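Alr2269 protein (Nostoc sp., PDB 3MC9) is an Omp85 protein whose periplasmic POTRA domains probably take part in polypeptide transport and outer-membrane beta-barrel biogenesis. Local coordinates at residues A[87-92]-A[98-103]; A[106-109]-A[113-116]; A[120-123]-A[128-131]; A[167-172]-A[177-182]. All blocks are in the same frame, centred on the assembly; numbering follows the deposited sequence.

Interaction 1 (A[87-92]-A[98-103])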
loop_
_atom_site.group_PDB
_atom_site.type_symbol
_atom_site.label_atom_id
_atom_site.label_comp_id
_atom_site.label_asym_id
_atom_site.label_seq_id
_atom_site.Cartn_x
_atom_site.Cartn_y
_atom_site.Cartn_z
ATOM N N VAL A 87 4.601 -13.535 -1.807
ATOM C CA VAL A 87 3.714 -13.437 -0.637
ATOM C C VAL A 87 2.384 -14.168 -0.762
ATOM O O VAL A 87 1.699 -14.376 0.247
ATOM C CB VAL A 87 3.447 -11.967 -0.272
ATOM C CG1 VAL A 87 4.763 -11.268 0.055
ATOM C CG2 VAL A 87 2.707 -11.252 -1.391
ATOM N N ILE A 88 2.008 -14.545 -1.987
ATOM C CA ILE A 88 0.791 -15.313 -2.197
ATOM C C ILE A 88 1.063 -16.789 -1.939
ATOM O O ILE A 88 2.172 -17.278 -2.158
ATOM C CB ILE A 88 0.186 -15.076 -3.610
ATOM C CG1 ILE A 88 1.089 -15.607 -4.724
ATOM C CG2 ILE A 88 -0.081 -13.593 -3.820
ATOM C CD1 ILE A 88 0.418 -15.597 -6.108
ATOM N N ARG A 89 0.067 -17.490 -1.417
ATOM C CA ARG A 89 0.151 -18.934 -1.272
ATOM C C ARG A 89 -0.548 -19.631 -2.426
ATOM O O ARG A 89 -0.169 -20.727 -2.795
ATOM C CB ARG A 89 -0.503 -19.398 0.018
ATOM C CG ARG A 89 0.312 -19.229 1.283
ATOM C CD ARG A 89 -0.494 -19.787 2.474
ATOM N NE ARG A 89 -0.274 -21.216 2.738
ATOM C CZ ARG A 89 -1.067 -21.982 3.491
ATOM N NH1 ARG A 89 -2.172 -21.484 4.043
ATOM N NH2 ARG A 89 -0.762 -23.264 3.693
ATOM N N THR A 90 -1.603 -19.029 -2.968
ATOM C CA THR A 90 -2.302 -19.640 -4.103
ATOM C C THR A 90 -1.304 -19.985 -5.218
ATOM O O THR A 90 -0.447 -19.179 -5.588
ATOM C CB THR A 90 -3.445 -18.754 -4.602
ATOM O OG1 THR A 90 -4.465 -18.703 -3.586
ATOM C CG2 THR A 90 -4.042 -19.290 -5.893
ATOM N N GLN A 91 -1.374 -21.214 -5.720
ATOM C CA GLN A 91 -0.340 -21.681 -6.645
ATOM C C GLN A 91 -0.884 -22.762 -7.561
ATOM O O GLN A 91 -1.845 -23.449 -7.209
ATOM C CB GLN A 91 0.937 -22.123 -5.877
ATOM C CG GLN A 91 1.121 -23.604 -5.686
ATOM C CD GLN A 91 2.411 -23.984 -4.936
ATOM O OE1 GLN A 91 2.607 -23.613 -3.785
ATOM N NE2 GLN A 91 3.260 -24.770 -5.583
ATOM N N PRO A 92 -0.280 -22.892 -8.761
ATOM C CA PRO A 92 -0.728 -23.893 -9.704
ATOM C C PRO A 92 -0.569 -25.284 -9.102
ATOM O O PRO A 92 0.437 -25.566 -8.449
ATOM C CB PRO A 92 0.205 -23.701 -10.922
ATOM C CG PRO A 92 1.297 -22.789 -10.477
ATOM C CD PRO A 92 0.787 -22.029 -9.312
ATOM N N ARG A 98 -11.792 -19.179 -1.125
ATOM C CA ARG A 98 -12.207 -17.799 -1.139
ATOM C C ARG A 98 -11.344 -16.980 -0.178
ATOM O O ARG A 98 -10.750 -15.965 -0.560
ATOM C CB ARG A 98 -13.689 -17.740 -0.727
ATOM C CG ARG A 98 -14.345 -16.399 -0.933
ATOM C CD ARG A 98 -15.513 -16.201 0.034
ATOM N NE ARG A 98 -15.055 -16.094 1.419
ATOM C CZ ARG A 98 -14.433 -15.036 1.952
ATOM N NH1 ARG A 98 -14.163 -13.946 1.230
ATOM N NH2 ARG A 98 -14.058 -15.073 3.226
ATOM N N SER A 99 -11.255 -17.460 1.053
ATOM C CA SER A 99 -10.499 -16.794 2.093
ATOM C C SER A 99 -9.023 -16.747 1.783
ATOM O O SER A 99 -8.358 -15.750 2.070
ATOM C CB SER A 99 -10.684 -17.512 3.423
ATOM O OG SER A 99 -12.051 -17.517 3.773
ATOM N N GLN A 100 -8.501 -17.832 1.223
ATOM C CA GLN A 100 -7.099 -17.873 0.887
ATOM C C GLN A 100 -6.801 -16.813 -0.162
ATOM O O GLN A 100 -5.766 -16.166 -0.103
ATOM C CB GLN A 100 -6.667 -19.249 0.399
ATOM C CG GLN A 100 -5.183 -19.322 0.078
ATOM C CD GLN A 100 -4.327 -19.013 1.291
ATOM O OE1 GLN A 100 -3.733 -17.923 1.409
ATOM N NE2 GLN A 100 -4.286 -19.955 2.218
ATOM N N LEU A 101 -7.712 -16.640 -1.121
ATOM C CA LEU A 101 -7.583 -15.563 -2.092
ATOM C C LEU A 101 -7.607 -14.199 -1.388
ATOM O O LEU A 101 -6.749 -13.357 -1.652
ATOM C CB LEU A 101 -8.682 -15.622 -3.174
ATOM C CG LEU A 101 -8.598 -16.752 -4.212
ATOM C CD1 LEU A 101 -9.797 -16.667 -5.137
ATOM C CD2 LEU A 101 -7.299 -16.713 -5.016
ATOM N N GLN A 102 -8.566 -13.969 -0.502
ATOM C CA GLN A 102 -8.584 -12.691 0.194
ATOM C C GLN A 102 -7.264 -12.450 0.943
ATOM O O GLN A 102 -6.677 -11.389 0.848
ATOM C CB GLN A 102 -9.762 -12.560 1.162
ATOM C CG GLN A 102 -9.850 -11.145 1.786
ATOM C CD GLN A 102 -9.892 -10.051 0.727
ATOM O OE1 GLN A 102 -10.637 -10.156 -0.247
ATOM N NE2 GLN A 102 -9.073 -9.013 0.897
ATOM N N GLU A 103 -6.816 -13.454 1.680
ATOM C CA GLU A 103 -5.565 -13.401 2.420
ATOM C C GLU A 103 -4.345 -13.118 1.509
ATOM O O GLU A 103 -3.429 -12.382 1.891
ATOM C CB GLU A 103 -5.432 -14.733 3.118
ATOM C CG GLU A 103 -4.444 -14.871 4.192
ATOM C CD GLU A 103 -4.716 -16.148 4.972
ATOM O OE1 GLU A 103 -5.862 -16.329 5.484
ATOM O OE2 GLU A 103 -3.799 -16.979 5.054
#

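Interaction 2 (A[106-109]-A[113-116])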
loop_
_atom_site.group_PDB
_atom_site.type_symbol
_atom_site.label_atom_id
_atom_site.label_comp_id
_atom_site.label_asym_id
_atom_site.label_seq_id
_atom_site.Cartn_x
_atom_site.Cartn_y
_atom_site.Cartn_z
ATOM N N ASN A 106 -4.566 -9.393 0.673
ATOM C CA ASN A 106 -4.034 -8.658 1.844
ATOM C C ASN A 106 -2.508 -8.673 1.925
ATOM O O ASN A 106 -1.887 -7.664 2.241
ATOM C CB ASN A 106 -4.588 -9.220 3.164
ATOM C CG ASN A 106 -6.098 -9.052 3.284
ATOM O OD1 ASN A 106 -6.705 -8.346 2.478
ATOM N ND2 ASN A 106 -6.714 -9.727 4.266
ATOM N N ALA A 107 -1.919 -9.818 1.618
ATOM C CA ALA A 107 -0.466 -9.963 1.654
ATOM C C ALA A 107 0.175 -9.167 0.519
ATOM O O ALA A 107 1.225 -8.578 0.691
ATOM C CB ALA A 107 -0.078 -11.425 1.593
ATOM N N ILE A 108 -0.472 -9.100 -0.628
ATOM C CA ILE A 108 0.047 -8.270 -1.711
ATOM C C ILE A 108 0.048 -6.786 -1.273
ATOM O O ILE A 108 1.044 -6.073 -1.454
ATOM C CB ILE A 108 -0.726 -8.514 -3.031
ATOM C CG1 ILE A 108 -0.459 -9.943 -3.524
ATOM C CG2 ILE A 108 -0.308 -7.515 -4.113
ATOM C CD1 ILE A 108 -1.511 -10.479 -4.519
ATOM N N PHE A 109 -1.047 -6.334 -0.672
ATOM C CA PHE A 109 -1.113 -4.970 -0.169
ATOM C C PHE A 109 -0.037 -4.761 0.875
ATOM O O PHE A 109 0.586 -3.699 0.922
ATOM C CB PHE A 109 -2.465 -4.681 0.489
ATOM C CG PHE A 109 -3.473 -4.083 -0.428
ATOM C CD1 PHE A 109 -3.239 -2.846 -1.019
ATOM C CD2 PHE A 109 -4.686 -4.722 -0.668
ATOM C CE1 PHE A 109 -4.194 -2.275 -1.882
ATOM C CE2 PHE A 109 -5.658 -4.145 -1.508
ATOM C CZ PHE A 109 -5.405 -2.932 -2.125
ATOM N N PHE A 113 3.751 -1.912 -2.070
ATOM C CA PHE A 113 4.045 -1.318 -3.377
ATOM C C PHE A 113 2.823 -1.012 -4.254
ATOM O O PHE A 113 2.980 -0.377 -5.301
ATOM C CB PHE A 113 5.008 -2.187 -4.174
ATOM C CG PHE A 113 6.378 -2.293 -3.583
ATOM C CD1 PHE A 113 7.247 -1.220 -3.626
ATOM C CD2 PHE A 113 6.815 -3.484 -3.019
ATOM C CE1 PHE A 113 8.528 -1.320 -3.090
ATOM C CE2 PHE A 113 8.081 -3.595 -2.486
ATOM C CZ PHE A 113 8.946 -2.514 -2.523
ATOM N N PHE A 114 1.621 -1.415 -3.839
ATOM C CA PHE A 114 0.441 -1.321 -4.714
ATOM C C PHE A 114 -0.704 -0.513 -4.160
ATOM O O PHE A 114 -0.988 -0.574 -2.968
ATOM C CB PHE A 114 -0.078 -2.725 -5.011
ATOM C CG PHE A 114 0.984 -3.646 -5.458
ATOM C CD1 PHE A 114 1.400 -3.651 -6.785
ATOM C CD2 PHE A 114 1.616 -4.481 -4.551
ATOM C CE1 PHE A 114 2.419 -4.499 -7.195
ATOM C CE2 PHE A 114 2.603 -5.322 -4.952
ATOM C CZ PHE A 114 3.019 -5.337 -6.271
ATOM N N SER A 115 -1.390 0.211 -5.045
ATOM C CA SER A 115 -2.553 1.013 -4.668
ATOM C C SER A 115 -3.852 0.205 -4.806
ATOM O O SER A 115 -4.838 0.472 -4.123
ATOM C CB SER A 115 -2.620 2.294 -5.520
ATOM O OG SER A 115 -2.421 2.017 -6.913
ATOM N N ASN A 116 -3.847 -0.789 -5.690
ATOM C CA ASN A 116 -5.002 -1.669 -5.852
ATOM C C ASN A 116 -4.572 -3.099 -6.156
ATOM O O ASN A 116 -3.572 -3.329 -6.834
ATOM C CB ASN A 116 -5.944 -1.152 -6.954
ATOM C CG ASN A 116 -7.350 -1.764 -6.870
ATOM O OD1 ASN A 116 -7.991 -1.996 -7.897
ATOM N ND2 ASN A 116 -7.828 -2.026 -5.646
#

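Interaction 3 (A[120-123]-A[128-131])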
loop_
_atom_site.group_PDB
_atom_site.type_symbol
_atom_site.label_atom_id
_atom_site.label_comp_id
_atom_site.label_asym_id
_atom_site.label_seq_id
_atom_site.Cartn_x
_atom_site.Cartn_y
_atom_site.Cartn_z
ATOM N N SER A 120 -8.944 -12.268 -9.800
ATOM C CA SER A 120 -9.926 -12.609 -10.821
ATOM C C SER A 120 -9.783 -14.112 -11.183
ATOM O O SER A 120 -8.787 -14.504 -11.778
ATOM C CB SER A 120 -9.700 -11.709 -12.039
ATOM O OG SER A 120 -10.666 -11.944 -13.049
ATOM N N PRO A 121 -10.754 -14.954 -10.787
ATOM C CA PRO A 121 -10.706 -16.390 -11.098
ATOM C C PRO A 121 -11.508 -16.832 -12.337
ATOM O O PRO A 121 -12.667 -16.437 -12.511
ATOM C CB PRO A 121 -11.297 -17.044 -9.837
ATOM C CG PRO A 121 -12.178 -16.022 -9.224
ATOM C CD PRO A 121 -11.819 -14.652 -9.816
ATOM N N GLU A 122 -10.886 -17.672 -13.165
ATOM C CA GLU A 122 -11.517 -18.179 -14.395
ATOM C C GLU A 122 -11.496 -19.700 -14.335
ATOM O O GLU A 122 -10.426 -20.332 -14.348
ATOM C CB GLU A 122 -10.793 -17.655 -15.651
ATOM C CG GLU A 122 -11.491 -17.950 -16.972
ATOM C CD GLU A 122 -10.594 -17.701 -18.185
ATOM O OE1 GLU A 122 -9.563 -18.392 -18.321
ATOM O OE2 GLU A 122 -10.923 -16.815 -19.007
ATOM N N ASP A 123 -12.679 -20.290 -14.219
ATOM C CA ASP A 123 -12.785 -21.734 -14.115
ATOM C C ASP A 123 -12.523 -22.371 -15.477
ATOM O O ASP A 123 -12.939 -21.844 -16.526
ATOM C CB ASP A 123 -14.177 -22.133 -13.621
ATOM C CG ASP A 123 -14.233 -23.563 -13.083
ATOM O OD1 ASP A 123 -13.218 -24.111 -12.590
ATOM O OD2 ASP A 123 -15.326 -24.147 -13.138
ATOM N N VAL A 128 -8.823 -23.745 -11.834
ATOM C CA VAL A 128 -9.068 -22.320 -11.966
ATOM C C VAL A 128 -7.778 -21.586 -12.322
ATOM O O VAL A 128 -6.715 -21.858 -11.738
ATOM C CB VAL A 128 -9.679 -21.726 -10.708
ATOM C CG1 VAL A 128 -10.115 -20.278 -10.979
ATOM C CG2 VAL A 128 -10.884 -22.546 -10.271
ATOM N N ARG A 129 -7.884 -20.673 -13.294
ATOM C CA ARG A 129 -6.808 -19.756 -13.605
ATOM C C ARG A 129 -7.025 -18.500 -12.774
ATOM O O ARG A 129 -7.997 -17.775 -12.974
ATOM C CB ARG A 129 -6.759 -19.427 -15.093
ATOM C CG ARG A 129 -6.566 -20.656 -15.981
ATOM C CD ARG A 129 -6.830 -20.363 -17.458
ATOM N NE ARG A 129 -5.635 -19.941 -18.186
ATOM C CZ ARG A 129 -5.434 -18.739 -18.729
ATOM N NH1 ARG A 129 -6.347 -17.769 -18.648
ATOM N NH2 ARG A 129 -4.295 -18.498 -19.380
ATOM N N VAL A 130 -6.148 -18.267 -11.806
ATOM C CA VAL A 130 -6.321 -17.135 -10.879
ATOM C C VAL A 130 -5.417 -15.995 -11.329
ATOM O O VAL A 130 -4.195 -16.147 -11.386
ATOM C CB VAL A 130 -6.007 -17.531 -9.421
ATOM C CG1 VAL A 130 -6.073 -16.318 -8.493
ATOM C CG2 VAL A 130 -6.980 -18.621 -8.927
ATOM N N SER A 131 -6.035 -14.868 -11.680
ATOM C CA SER A 131 -5.302 -13.663 -12.034
ATOM C C SER A 131 -5.281 -12.679 -10.868
ATOM O O SER A 131 -6.326 -12.274 -10.355
ATOM C CB SER A 131 -5.902 -13.025 -13.289
ATOM O OG SER A 131 -5.568 -13.792 -14.430
HETATM O O HOH W 1 -7.699 -15.624 -14.406
#

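Interaction 4 (A[167-172]-A[177-182])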
loop_
_atom_site.group_PDB
_atom_site.type_symbol
_atom_site.label_atom_id
_atom_site.label_comp_id
_atom_site.label_asym_id
_atom_site.label_seq_id
_atom_site.Cartn_x
_atom_site.Cartn_y
_atom_site.Cartn_z
ATOM N N ARG A 167 11.794 13.049 2.383
ATOM C CA ARG A 167 12.665 13.396 1.245
ATOM C C ARG A 167 13.346 12.191 0.600
ATOM O O ARG A 167 13.319 12.022 -0.615
ATOM C CB ARG A 167 13.764 14.368 1.706
ATOM C CG ARG A 167 14.235 15.310 0.655
ATOM C CD ARG A 167 15.412 16.142 1.151
ATOM N NE ARG A 167 14.991 17.278 1.982
ATOM C CZ ARG A 167 15.422 17.543 3.217
ATOM N NH1 ARG A 167 16.309 16.761 3.830
ATOM N NH2 ARG A 167 14.959 18.613 3.851
ATOM N N ALA A 168 13.951 11.366 1.445
ATOM C CA ALA A 168 14.714 10.204 1.032
ATOM C C ALA A 168 13.909 9.215 0.183
ATOM O O ALA A 168 14.485 8.460 -0.586
ATOM C CB ALA A 168 15.279 9.498 2.280
ATOM N N GLN A 169 12.586 9.205 0.340
ATOM C CA GLN A 169 11.723 8.307 -0.429
ATOM C C GLN A 169 11.269 8.936 -1.759
ATOM O O GLN A 169 10.669 8.267 -2.583
ATOM C CB GLN A 169 10.504 7.884 0.415
ATOM C CG GLN A 169 10.843 7.296 1.804
ATOM C CD GLN A 169 9.601 6.996 2.654
ATOM O OE1 GLN A 169 8.523 6.683 2.129
ATOM N NE2 GLN A 169 9.750 7.099 3.982
ATOM N N TYR A 170 11.555 10.223 -1.954
ATOM C CA TYR A 170 11.161 10.947 -3.170
ATOM C C TYR A 170 11.895 10.403 -4.394
ATOM O O TYR A 170 13.064 10.049 -4.308
ATOM C CB TYR A 170 11.467 12.447 -3.047
ATOM C CG TYR A 170 10.597 13.234 -2.071
ATOM C CD1 TYR A 170 9.751 12.597 -1.154
ATOM C CD2 TYR A 170 10.651 14.628 -2.045
ATOM C CE1 TYR A 170 8.964 13.328 -0.275
ATOM C CE2 TYR A 170 9.875 15.366 -1.156
ATOM C CZ TYR A 170 9.034 14.711 -0.277
ATOM O OH TYR A 170 8.260 15.436 0.600
ATOM N N GLY A 171 11.198 10.335 -5.524
ATOM C CA GLY A 171 11.804 9.902 -6.795
ATOM C C GLY A 171 11.863 8.389 -6.969
ATOM O O GLY A 171 12.445 7.891 -7.926
ATOM N N LYS A 172 11.258 7.662 -6.034
ATOM C CA LYS A 172 11.147 6.209 -6.108
ATOM C C LYS A 172 9.698 5.813 -5.921
ATOM O O LYS A 172 8.897 6.575 -5.366
ATOM C CB LYS A 172 11.968 5.553 -5.005
ATOM C CG LYS A 172 13.437 5.340 -5.352
ATOM C CD LYS A 172 14.173 4.677 -4.191
ATOM C CE LYS A 172 14.208 5.569 -2.949
ATOM N NZ LYS A 172 14.700 4.819 -1.774
ATOM N N ARG A 177 4.822 0.839 3.524
ATOM C CA ARG A 177 5.536 0.473 4.749
ATOM C C ARG A 177 6.578 1.532 5.098
ATOM O O ARG A 177 6.689 1.925 6.252
ATOM C CB ARG A 177 6.230 -0.856 4.600
ATOM C CG ARG A 177 5.281 -2.021 4.471
ATOM C CD ARG A 177 6.041 -3.301 4.250
ATOM N NE ARG A 177 6.684 -3.789 5.473
ATOM C CZ ARG A 177 7.980 -4.096 5.603
ATOM N NH1 ARG A 177 8.835 -3.969 4.583
ATOM N NH2 ARG A 177 8.433 -4.552 6.771
ATOM N N ASP A 178 7.344 1.966 4.096
ATOM C CA ASP A 178 8.348 3.003 4.301
ATOM C C ASP A 178 7.653 4.321 4.630
ATOM O O ASP A 178 8.155 5.102 5.427
ATOM C CB ASP A 178 9.232 3.190 3.067
ATOM C CG ASP A 178 10.039 1.942 2.711
ATOM O OD1 ASP A 178 10.180 1.036 3.564
ATOM O OD2 ASP A 178 10.523 1.873 1.560
ATOM N N LEU A 179 6.498 4.560 4.015
ATOM C CA LEU A 179 5.681 5.722 4.360
ATOM C C LEU A 179 5.295 5.686 5.854
ATOM O O LEU A 179 5.422 6.691 6.566
ATOM C CB LEU A 179 4.414 5.831 3.494
ATOM C CG LEU A 179 3.667 7.167 3.665
ATOM C CD1 LEU A 179 4.429 8.335 2.993
ATOM C CD2 LEU A 179 2.247 7.093 3.145
ATOM N N GLN A 180 4.811 4.543 6.312
ATOM C CA GLN A 180 4.402 4.408 7.703
ATOM C C GLN A 180 5.551 4.627 8.699
ATOM O O GLN A 180 5.337 5.122 9.814
ATOM C CB GLN A 180 3.784 3.044 7.951
ATOM C CG GLN A 180 2.959 2.990 9.220
ATOM C CD GLN A 180 1.750 3.919 9.137
ATOM O OE1 GLN A 180 1.087 4.015 8.090
ATOM N NE2 GLN A 180 1.462 4.609 10.233
ATOM N N GLU A 181 6.764 4.253 8.320
ATOM C CA GLU A 181 7.902 4.506 9.202
ATOM C C GLU A 181 8.097 6.014 9.341
ATOM O O GLU A 181 8.264 6.527 10.434
ATOM C CB GLU A 181 9.171 3.828 8.681
ATOM C CG GLU A 181 9.213 2.344 8.990
ATOM C CD GLU A 181 9.277 2.085 10.482
ATOM O OE1 GLU A 181 10.337 2.369 11.094
ATOM O OE2 GLU A 181 8.258 1.618 11.045
ATOM N N GLY A 182 8.031 6.718 8.224
ATOM C CA GLY A 182 8.085 8.172 8.238
ATOM C C GLY A 182 6.971 8.821 9.055
ATOM O O GLY A 182 7.200 9.838 9.730
#

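Interaction 1 (A[87-92]-A[98-103])
Two flat groups, the guanidinium of Arg89 and the terminal amide of Gln100, meet almost at right angles, their planes 87° apart. One face of the Gln100 amide lies against the aliphatic shank of Arg89: Arg89 CB stands nearly straight over it, 4.0 Å from Gln100 CD, and Arg89 CD sits off to one side of that carbon at 4.1 Å. The amide reaches the guanidinium obliquely, being neither on its face nor at its edge. This crossing depends on two bends. The Arg89 chain kinks at chi3 (89°), carrying its planar end past the glutamine, while Gln100 turns at chi2 to bring its amide against the arginine stem. Glu103 lies farther off, its OE2 4.9 Å from Arg89 NH1, a separation that could still give a mild favourable field.

Next along the loop, Thr90 slides past Gln100 in the opposite sense. Its OG1 lies 3.8 Å from Gln100 CG and 3.7 Å from Leu101 CD2, yet these are packing contacts. The hydroxyl is claimed by hydrogen bonds to Asp104 and Thr96, and Asp104 also accepts from the backbone N of Arg89, so one carboxylate of helix 98-110 grips the loop at two consecutive residues. Leu101 reaches Val130 and Phe132 of the sheet. The loop after helix 78-87 is thus laid against the first turns of helix 98-110, a junction that belongs to the helix pair of the beta-alpha-alpha-beta-beta POTRA fold.

Interaction 2 (A[106-109]-A[113-116])
Apolar and aromatic-edge packing joins Ile108 and Phe109, near the C-terminal end of helix 98-110, to Phe114, Ser115 and Asn116 as the chain doubles back into strand 114-124. Ile108 supplies its CG2 branch, which lies over one face of the Phe114 ring near the CD2-CE2 rim, 3.6 Å from Phe114 CD2. At the ring edge, near its plane, CD2 is 3.5 Å from Ile108 O, a carbonyl that accepts a hydrogen bond from the Thr111 hydroxyl. With CG beside the backbone N (chi1 -50°), Phe114 aims its ring back at the helix it has just left, while Phe113 CB lies over the opposite face, also toward the rim.

In the POTRA fold this is the turn from the second helix into the sheet, and Phe114 enters the helix-sheet core beside Val84 and Val134. Phe109 works differently: its edge follows the strand backbone, CD1 lying 3.7 Å from Phe114 O and CE1 3.6 Å from Ser115 O, both oxygens near the ring plane. Such an approach brings the slightly positive ring hydrogens to carbonyl oxygens. Farther round, Phe109 CZ meets Asn116 CA at 4.0 Å, just past the corner at Ser115, whose hydroxyl is bonded to Gln135 O.

Interaction 3 (A[120-123]-A[128-131])
Arg129 runs alongside Glu122, both side chains pointing the same way from a hydrogen-bonded antiparallel pair. Its CB starts 3.8 Å from Glu122 O, and CD has come to 3.5 Å from Glu122 OE1. A bend at chi3 (91°) then turns the guanidinium: NE forms a salt bridge with Glu66 on strand 62-71, while a second, long salt bridge runs from NH1 to Glu122 OE1 at 3.3 Å. That oxygen lies near the guanidinium edge but is itself met from above the carboxylate plane, 36° out of it. One arginine thereby serves acids on both neighbouring strands, and its charge would be expected to offset both carboxylates.

Beneath the pair, Glu122 N and O bond to Arg129 O and N, and Ser120 does likewise with Ser131, its N reaching Ser131 O at 2.7 Å. On the face that carries Ser131 and Arg129, a water donates to Ser120 O and, at 2.6 Å, to Arg129 O, and also bonds Ser131 OG. Pro121 lacks an N-H, but it occupies a non-hydrogen-bonded position opposite Val130, so the pairing with strand 127-136 loses nothing. On its face of the sheet, Pro121 CB packs 3.6 Å from Val128 CG1. This is the pairing of an antiparallel beta hairpin, in which strand 114-124 forms the outer edge of the POTRA sheet and strand 127-136 lies inside it.

Interaction 4 (A[167-172]-A[177-182])
Gln169 extends its side chain from a short 3-10 segment to the backbone of helix 176-192, where it meets Asp178. Its first torsion sets CG beside its own backbone N (chi1 -53°), and from there the chain runs extended, carrying the amide the full length of the residue to the helix surface. The amide then lies over one face of the Asp178-Leu179 peptide: NE2 donates to Asp178 O at 2.9 Å, while OE1 rests 3.7 Å from Asp178 CB. OE1 also comes within 3.5 Å of Leu179 N, but the angle is too poor for a bond. Asp178 turns its own CG beside its backbone N, and its carboxylate plane stands 79° from that of the amide. What the glutamine touches is the CB and main chain of Asp178.

Around this single arm the loop is firmly shaped. Gln169 opens a type II beta turn that closes at Lys172, with Gly171 supplying the positive phi expected at the third position. Tyr170, inside the turn, sends its ring the other way, one face lying over Arg167 CA and the hydroxyl bonded to Asp163 and to Val143 N.

The bond itself is bent, 133° at the hydrogen, and the donor sits 70° out of the carbonyl plane, well off either lone pair. Gly182 N approaches Asp178 O from the opposite face, as part of the helix, at 3.2 Å. One carbonyl oxygen thus serves the helical bond and a loop amide together, a tie of probably modest strength that leaves the helix hydrogen bonding intact.

Interactions 1, 2 and 3 follow one another along the chain inside the first POTRA domain, and interaction 4 comes last, in the second. Helix 98-110 serves interactions 1 and 2, whose centres are 13 Å apart and which meet where Ile88 touches Ile108. Strand 114-124 carries on from interaction 2 to interaction 3, and Leu101 of interaction 1 packs on Val130 of the hairpin, so loop, helix and sheet share one core. Interaction 4 has its centre about 34 Å from that of interaction 3, yet its nearest atoms come within about 6 Å of interaction 2, placing 106-109 and 113-116 at the end of the first domain that faces the second.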